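Local atomic coordinates of computational designed protein based on evolution (Synthetic construct, PDB entry 6JCC), a protein that is of unknown biological function but was computationally designed as an all-helical protein that falls in the caspase recruitment domain family of the death clan. Residues A[26-31]-A[75-80]; A[16-21]-A[84-89]. One frame throughout, in Å; residues are numbered along the deposited sequence.

Contact 1. Residues A[26-31]-A[75-80]; sequences TKILEE and IDALRA
A first torsion of 67° sets Ile28 CG1 between the backbone N and the carbonyl carbon, and the CD1 it carries reaches Leu78, as CG2 does from beside the N. Leu78 CG stands beside its own backbone N, anti to the carbonyl carbon, and Leu78 CG and CD2 face both Ile28 methyls. The contact belongs to the six-helix bundle of the death fold. It joins the turn leading into helix 30-34 to the C-terminal part of helix 68-80.

Ala77 allows the backbones to come close, with 5.0 Å between the Ile28 and Ala77 CA atoms. Its methyl group lies against the main chain of Ile28, at 3.7 Å from Ala77 CB to Ile28 CA. The CB atoms of Ile28 and Ala77 are 3.9 Å apart. Here the Ala77 methyl packs on the CA and CB of Ile28, and no hydrogen bond crosses.

Deeper in, the two longer side chains cross at a slant and meet by apolar contact. Ile28 also touches Leu74 and Leu23. Leu78 also packs on Ala87 and Leu90, so it lies between this turn and helix 84-93. Two Ile28 methyls share Leu78: CD1 is 4.0 Å from Leu78 CG, and CG2 is 3.9 Å from the Leu78 backbone N.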
ATOM      1  N   THR A  26       5.960  -5.088  -3.674  1.00  9.32           N
ATOM      2  CA  THR A  26       7.231  -5.432  -3.027  1.00  9.25           C
ATOM      3  C   THR A  26       8.242  -4.287  -3.128  1.00  8.82           C
ATOM      4  O   THR A  26       8.944  -3.991  -2.164  1.00  8.50           O
ATOM      5  CB  THR A  26       7.848  -6.704  -3.647  1.00  9.90           C
ATOM      6  OG1 THR A  26       6.863  -7.745  -3.678  1.00 10.11           O
ATOM      7  CG2 THR A  26       9.060  -7.185  -2.847  1.00 10.64           C
ATOM      8  N   LYS A  27       8.281  -3.632  -4.284  1.00  9.12           N
ATOM      9  CA  LYS A  27       9.221  -2.538  -4.535  1.00  9.57           C
ATOM     10  C   LYS A  27       8.992  -1.292  -3.695  1.00  9.15           C
ATOM     11  O   LYS A  27       9.946  -0.613  -3.341  1.00  9.78           O
ATOM     12  CB  LYS A  27       9.211  -2.168  -6.015  1.00 10.92           C
ATOM     13  CG  LYS A  27       9.812  -3.259  -6.872  1.00 12.73           C
ATOM     14  CD  LYS A  27       9.846  -2.869  -8.329  1.00 15.38           C
ATOM     15  CE  LYS A  27      10.523  -3.944  -9.157  1.00 18.54           C
ATOM     16  NZ  LYS A  27      12.002  -3.896  -9.027  1.00 20.95           N
ATOM     17  N   ILE A  28       7.734  -0.994  -3.391  1.00  8.45           N
ATOM     18  CA  ILE A  28       7.407   0.166  -2.546  1.00  8.78           C
ATOM     19  C   ILE A  28       7.306  -0.184  -1.059  1.00  8.43           C
ATOM     20  O   ILE A  28       7.265   0.710  -0.223  1.00  8.63           O
ATOM     21  CB  ILE A  28       6.143   0.920  -3.030  1.00  9.99           C
ATOM     22  CG1 ILE A  28       4.867   0.079  -2.875  1.00 10.73           C
ATOM     23  CG2 ILE A  28       6.331   1.368  -4.475  1.00 10.13           C
ATOM     24  CD1 ILE A  28       3.593   0.879  -3.041  1.00 11.58           C
ATOM     25  N   LEU A  29       7.267  -1.478  -0.741  1.00  8.14           N
ATOM     26  CA  LEU A  29       7.221  -1.953   0.649  1.00  8.20           C
ATOM     27  C   LEU A  29       8.597  -2.295   1.241  1.00  8.43           C
ATOM     28  O   LEU A  29       8.666  -2.924   2.295  1.00  8.34           O
ATOM     29  CB  LEU A  29       6.297  -3.174   0.745  1.00  8.39           C
ATOM     30  CG  LEU A  29       4.813  -2.911   0.487  1.00  9.18           C
ATOM     31  CD1 LEU A  29       4.080  -4.215   0.215  1.00  9.75           C
ATOM     32  CD2 LEU A  29       4.176  -2.172   1.654  1.00  9.77           C
ATOM     33  N   GLU A  30       9.677  -1.862   0.589  1.00  8.99           N
ATOM     34  CA  GLU A  30      11.049  -2.130   1.046  1.00 10.29           C
ATOM     35  C   GLU A  30      11.253  -1.902   2.532  1.00  9.96           C
ATOM     36  O   GLU A  30      11.643  -2.812   3.253  1.00  9.32           O
ATOM     37  CB  GLU A  30      12.055  -1.245   0.308  1.00 12.39           C
ATOM     38  CG  GLU A  30      12.724  -1.894  -0.874  1.00 13.73           C
ATOM     39  CD  GLU A  30      13.970  -1.142  -1.265  1.00 13.73           C
ATOM     40  OE1 GLU A  30      13.851   0.022  -1.690  1.00 12.94           O
ATOM     41  OE2 GLU A  30      15.065  -1.712  -1.123  1.00 12.48           O
ATOM     42  N   GLU A  31      10.995  -0.677   2.977  1.00 10.40           N
ATOM     43  CA  GLU A  31      11.273  -0.312   4.357  1.00 11.68           C
ATOM     44  C   GLU A  31      10.405  -1.074   5.357  1.00 10.15           C
ATOM     45  O   GLU A  31      10.935  -1.616   6.318  1.00  9.48           O
ATOM     46  CB  GLU A  31      11.190   1.205   4.574  1.00 14.07           C
ATOM     47  CG  GLU A  31      11.653   1.649   5.950  1.00 17.05           C
ATOM     48  CD  GLU A  31      13.119   1.331   6.206  1.00 19.42           C
ATOM     49  OE1 GLU A  31      13.929   1.439   5.266  1.00 20.62           O
ATOM     50  OE2 GLU A  31      13.470   0.969   7.342  1.00 20.93           O
ATOM     51  N   ILE A  75       5.331   6.171   0.246  1.00  9.81           N
ATOM     52  CA  ILE A  75       5.011   7.306  -0.629  1.00 10.26           C
ATOM     53  C   ILE A  75       6.254   7.736  -1.417  1.00  9.93           C
ATOM     54  O   ILE A  75       6.187   7.918  -2.637  1.00 10.07           O
ATOM     55  CB  ILE A  75       4.420   8.489   0.181  1.00 11.47           C
ATOM     56  CG1 ILE A  75       3.048   8.107   0.755  1.00 13.11           C
ATOM     57  CG2 ILE A  75       4.263   9.743  -0.673  1.00 11.70           C
ATOM     58  CD1 ILE A  75       2.648   8.905   1.977  1.00 14.74           C
ATOM     59  N   ASP A  76       7.380   7.885  -0.721  1.00 10.08           N
ATOM     60  CA  ASP A  76       8.659   8.220  -1.368  1.00 10.34           C
ATOM     61  C   ASP A  76       9.056   7.180  -2.417  1.00  9.69           C
ATOM     62  O   ASP A  76       9.551   7.529  -3.487  1.00  9.74           O
ATOM     63  CB  ASP A  76       9.786   8.344  -0.331  1.00 11.99           C
ATOM     64  CG  ASP A  76       9.639   9.557   0.580  1.00 12.51           C
ATOM     65  OD1 ASP A  76       8.768  10.413   0.343  1.00 14.11           O
ATOM     66  OD2 ASP A  76      10.412   9.649   1.548  1.00 12.46           O
ATOM     67  N   ALA A  77       8.833   5.906  -2.106  1.00  9.08           N
ATOM     68  CA  ALA A  77       9.167   4.819  -3.027  1.00  9.01           C
ATOM     69  C   ALA A  77       8.331   4.859  -4.306  1.00  8.81           C
ATOM     70  O   ALA A  77       8.860   4.616  -5.391  1.00  8.78           O
ATOM     71  CB  ALA A  77       9.016   3.477  -2.337  1.00  9.07           C
ATOM     72  N   LEU A  78       7.037   5.158  -4.177  1.00  8.87           N
ATOM     73  CA  LEU A  78       6.177   5.362  -5.353  1.00  9.53           C
ATOM     74  C   LEU A  78       6.725   6.464  -6.254  1.00  9.62           C
ATOM     75  O   LEU A  78       6.793   6.296  -7.472  1.00  9.83           O
ATOM     76  CB  LEU A  78       4.738   5.701  -4.950  1.00 10.62           C
ATOM     77  CG  LEU A  78       3.857   4.501  -4.616  1.00 11.78           C
ATOM     78  CD1 LEU A  78       2.637   4.950  -3.827  1.00 12.49           C
ATOM     79  CD2 LEU A  78       3.435   3.758  -5.879  1.00 12.01           C
ATOM     80  N   ARG A  79       7.123   7.580  -5.646  1.00  9.70           N
ATOM     81  CA  ARG A  79       7.713   8.698  -6.391  1.00 10.63           C
ATOM     82  C   ARG A  79       9.029   8.296  -7.043  1.00 10.72           C
ATOM     83  O   ARG A  79       9.262   8.601  -8.210  1.00 10.74           O
ATOM     84  CB  ARG A  79       7.944   9.904  -5.482  1.00 11.50           C
ATOM     85  CG  ARG A  79       6.665  10.518  -4.951  1.00 12.56           C
ATOM     86  CD  ARG A  79       6.945  11.800  -4.188  1.00 13.78           C
ATOM     87  NE  ARG A  79       5.841  12.137  -3.292  1.00 14.61           N
ATOM     88  CZ  ARG A  79       4.658  12.624  -3.671  1.00 15.52           C
ATOM     89  NH1 ARG A  79       4.378  12.852  -4.956  1.00 16.03           N
ATOM     90  NH2 ARG A  79       3.735  12.887  -2.749  1.00 15.91           N
ATOM     91  N   ALA A  80       9.873   7.590  -6.293  1.00 10.62           N
ATOM     92  CA  ALA A  80      11.164   7.124  -6.806  1.00 10.58           C
ATOM     93  C   ALA A  80      11.055   6.157  -7.994  1.00 10.39           C
ATOM     94  O   ALA A  80      11.961   6.108  -8.822  1.00 11.23           O
ATOM     95  CB  ALA A  80      11.977   6.498  -5.686  1.00 10.99           C
TER

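Contact 2. Residues A[16-21]-A[84-89]; sequences LAEIIA and QALADK
Glu18 and Ile19 receive the two methyls of Leu86, one methyl each. The Glu18 side chain can be followed outward along Leu86 CD2. Glu18 CB is 4.2 Å from Leu86 CD2. CG is anti to the backbone N (chi1 -176°), and the extended chain carries first CG and then the carboxylate across the CD2 methyl. Glu18 CG is 3.7 Å from Leu86 CD2. Glu18 CD is the closest atom, at 3.4 Å from Leu86 CD2. The methyl sits almost straight above this carbon, over the flat face of the carboxylate. The two oxygens therefore lie at similar distances from it: Leu86 CD2 is 3.5 Å from Glu18 OE1 and 3.7 Å from Glu18 OE2. No hydrogen bond crosses the contact. Lys89 carries an opposite charge, but its NZ is 6.5 Å from Glu18 OE1, too far for a salt bridge. At most a weak long-range attraction is likely.

The other methyl of Leu86 turns to the buried side. Leu86 CD1 is 4.0 Å from Ile19 CG1, and the two side chains slide past each other in opposite directions. An alanine here, in place of Leu86, would lack CG and both methyls and would probably leave a gap beside Ile19 and the Glu18 carboxylate without the methyl over its face. Asn22, at the end of the first helix, also borders Leu86. The pairing joins helix 6-22 to helix 84-93. The first and last helices pack together, as in the six-helix Greek key bundle of the death fold, to which caspase recruitment domains belong.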
ATOM      1  N   LEU A  16      -4.614   1.260  -4.137  1.00 10.11           N
ATOM      2  CA  LEU A  16      -3.765   0.082  -3.941  1.00  9.70           C
ATOM      3  C   LEU A  16      -3.848  -0.868  -5.137  1.00  9.73           C
ATOM      4  O   LEU A  16      -2.826  -1.354  -5.607  1.00 10.19           O
ATOM      5  CB  LEU A  16      -4.126  -0.653  -2.647  1.00  9.91           C
ATOM      6  CG  LEU A  16      -3.801   0.074  -1.337  1.00 10.06           C
ATOM      7  CD1 LEU A  16      -4.445  -0.640  -0.159  1.00 10.65           C
ATOM      8  CD2 LEU A  16      -2.302   0.216  -1.116  1.00  9.95           C
ATOM      9  N   ALA A  17      -5.059  -1.100  -5.642  1.00  9.81           N
ATOM     10  CA  ALA A  17      -5.251  -1.922  -6.846  1.00 10.01           C
ATOM     11  C   ALA A  17      -4.565  -1.326  -8.080  1.00 10.85           C
ATOM     12  O   ALA A  17      -3.962  -2.053  -8.866  1.00 11.25           O
ATOM     13  CB  ALA A  17      -6.734  -2.135  -7.118  1.00  9.88           C
ATOM     14  N   GLU A  18      -4.656  -0.009  -8.236  1.00 11.77           N
ATOM     15  CA  GLU A  18      -4.013   0.689  -9.349  1.00 13.48           C
ATOM     16  C   GLU A  18      -2.487   0.612  -9.269  1.00 12.73           C
ATOM     17  O   GLU A  18      -1.826   0.407 -10.285  1.00 12.55           O
ATOM     18  CB  GLU A  18      -4.487   2.144  -9.420  1.00 16.17           C
ATOM     19  CG  GLU A  18      -3.947   2.923 -10.611  1.00 19.80           C
ATOM     20  CD  GLU A  18      -4.594   4.288 -10.780  1.00 22.36           C
ATOM     21  OE1 GLU A  18      -5.399   4.697  -9.917  1.00 22.88           O
ATOM     22  OE2 GLU A  18      -4.278   4.963 -11.779  1.00 24.89           O
ATOM     23  N   ILE A  19      -1.937   0.781  -8.067  1.00 11.87           N
ATOM     24  CA  ILE A  19      -0.494   0.603  -7.845  1.00 11.48           C
ATOM     25  C   ILE A  19      -0.082  -0.806  -8.266  1.00 11.83           C
ATOM     26  O   ILE A  19       0.856  -0.972  -9.046  1.00 12.08           O
ATOM     27  CB  ILE A  19      -0.098   0.862  -6.366  1.00 11.28           C
ATOM     28  CG1 ILE A  19      -0.218   2.353  -6.037  1.00 11.42           C
ATOM     29  CG2 ILE A  19       1.334   0.409  -6.084  1.00 11.41           C
ATOM     30  CD1 ILE A  19      -0.339   2.645  -4.556  1.00 11.48           C
ATOM     31  N   ILE A  20      -0.803  -1.802  -7.752  1.00 12.19           N
ATOM     32  CA  ILE A  20      -0.543  -3.221  -8.042  1.00 13.03           C
ATOM     33  C   ILE A  20      -0.596  -3.525  -9.547  1.00 13.45           C
ATOM     34  O   ILE A  20       0.219  -4.297 -10.050  1.00 14.01           O
ATOM     35  CB  ILE A  20      -1.524  -4.129  -7.256  1.00 13.99           C
ATOM     36  CG1 ILE A  20      -1.183  -4.093  -5.759  1.00 14.71           C
ATOM     37  CG2 ILE A  20      -1.486  -5.575  -7.748  1.00 14.66           C
ATOM     38  CD1 ILE A  20      -2.321  -4.513  -4.854  1.00 15.39           C
ATOM     39  N   ALA A  21      -1.542  -2.912 -10.255  1.00 13.63           N
ATOM     40  CA  ALA A  21      -1.658  -3.086 -11.710  1.00 14.48           C
ATOM     41  C   ALA A  21      -0.416  -2.619 -12.478  1.00 15.51           C
ATOM     42  O   ALA A  21      -0.088  -3.178 -13.525  1.00 16.21           O
ATOM     43  CB  ALA A  21      -2.891  -2.362 -12.231  1.00 14.87           C
ATOM     44  N   GLN A  84       4.135   9.776  -9.371  1.00 10.91           N
ATOM     45  CA  GLN A  84       3.840  10.961  -8.559  1.00 10.68           C
ATOM     46  C   GLN A  84       2.358  11.051  -8.195  1.00 10.08           C
ATOM     47  O   GLN A  84       2.020  11.279  -7.035  1.00 10.11           O
ATOM     48  CB  GLN A  84       4.261  12.244  -9.287  1.00 11.33           C
ATOM     49  CG  GLN A  84       5.763  12.407  -9.473  1.00 12.25           C
ATOM     50  CD  GLN A  84       6.511  12.744  -8.188  1.00 13.02           C
ATOM     51  OE1 GLN A  84       5.969  13.379  -7.283  1.00 14.77           O
ATOM     52  NE2 GLN A  84       7.772  12.328  -8.110  1.00 12.72           N
ATOM     53  N   ALA A  85       1.489  10.872  -9.191  1.00  9.94           N
ATOM     54  CA  ALA A  85       0.038  10.965  -8.989  1.00 10.29           C
ATOM     55  C   ALA A  85      -0.483   9.908  -8.015  1.00 10.59           C
ATOM     56  O   ALA A  85      -1.281  10.224  -7.130  1.00 11.21           O
ATOM     57  CB  ALA A  85      -0.697  10.871 -10.318  1.00 10.89           C
ATOM     58  N   LEU A  86      -0.034   8.665  -8.166  1.00 11.08           N
ATOM     59  CA  LEU A  86      -0.415   7.605  -7.223  1.00 11.56           C
ATOM     60  C   LEU A  86       0.124   7.851  -5.814  1.00 10.80           C
ATOM     61  O   LEU A  86      -0.558   7.551  -4.836  1.00 11.08           O
ATOM     62  CB  LEU A  86       0.031   6.228  -7.720  1.00 12.84           C
ATOM     63  CG  LEU A  86      -0.644   5.735  -9.001  1.00 14.99           C
ATOM     64  CD1 LEU A  86      -0.039   4.407  -9.423  1.00 15.37           C
ATOM     65  CD2 LEU A  86      -2.146   5.596  -8.836  1.00 16.39           C
ATOM     66  N   ALA A  87       1.334   8.401  -5.715  1.00 10.32           N
ATOM     67  CA  ALA A  87       1.898   8.794  -4.418  1.00 10.45           C
ATOM     68  C   ALA A  87       1.043   9.866  -3.733  1.00 10.96           C
ATOM     69  O   ALA A  87       0.768   9.778  -2.529  1.00 11.72           O
ATOM     70  CB  ALA A  87       3.331   9.275  -4.580  1.00 10.41           C
ATOM     71  N   ASP A  88       0.607  10.855  -4.512  1.00 11.26           N
ATOM     72  CA  ASP A  88      -0.255  11.921  -3.994  1.00 11.49           C
ATOM     73  C   ASP A  88      -1.623  11.405  -3.573  1.00 12.29           C
ATOM     74  O   ASP A  88      -2.129  11.797  -2.525  1.00 13.11           O
ATOM     75  CB  ASP A  88      -0.439  13.032  -5.031  1.00 12.32           C
ATOM     76  CG  ASP A  88       0.830  13.806  -5.293  1.00 13.30           C
ATOM     77  OD1 ASP A  88       1.720  13.852  -4.427  1.00 14.30           O
ATOM     78  OD2 ASP A  88       0.926  14.387  -6.384  1.00 15.18           O
ATOM     79  N   LYS A  89      -2.219  10.550  -4.397  1.00 13.17           N
ATOM     80  CA  LYS A  89      -3.520   9.945  -4.086  1.00 14.57           C
ATOM     81  C   LYS A  89      -3.444   9.051  -2.852  1.00 14.05           C
ATOM     82  O   LYS A  89      -4.333   9.090  -2.002  1.00 14.90           O
ATOM     83  CB  LYS A  89      -4.057   9.141  -5.273  1.00 17.73           C
ATOM     84  CG  LYS A  89      -4.562   9.999  -6.417  1.00 21.95           C
ATOM     85  CD  LYS A  89      -4.845   9.161  -7.653  1.00 27.63           C
ATOM     86  CE  LYS A  89      -5.467   9.986  -8.771  1.00 33.31           C
ATOM     87  NZ  LYS A  89      -4.601  11.111  -9.224  1.00 36.53           N
TER

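The two contacts have centres about 11 Å apart in one small helical bundle. Along the chain the order is 16-21, 26-31, 75-80, 84-89, so contact 2 brackets contact 1. Each contact joins the N-terminal part of the chain to the C-terminal part. Helices 6-22 and 30-34 are consecutive, as are helices 68-80 and 84-93. The contacts also touch directly. Arg79 of contact 1 forms a salt bridge with Asp88 of contact 2 and probably a hydrogen bond with Gln84. Arg79 CG also packs on Ala87 CB, 3.6 Å away. On the apolar side, Ile19 packs on both Ile28 and Leu78. The two contacts thus share one continuous core in this designed domain.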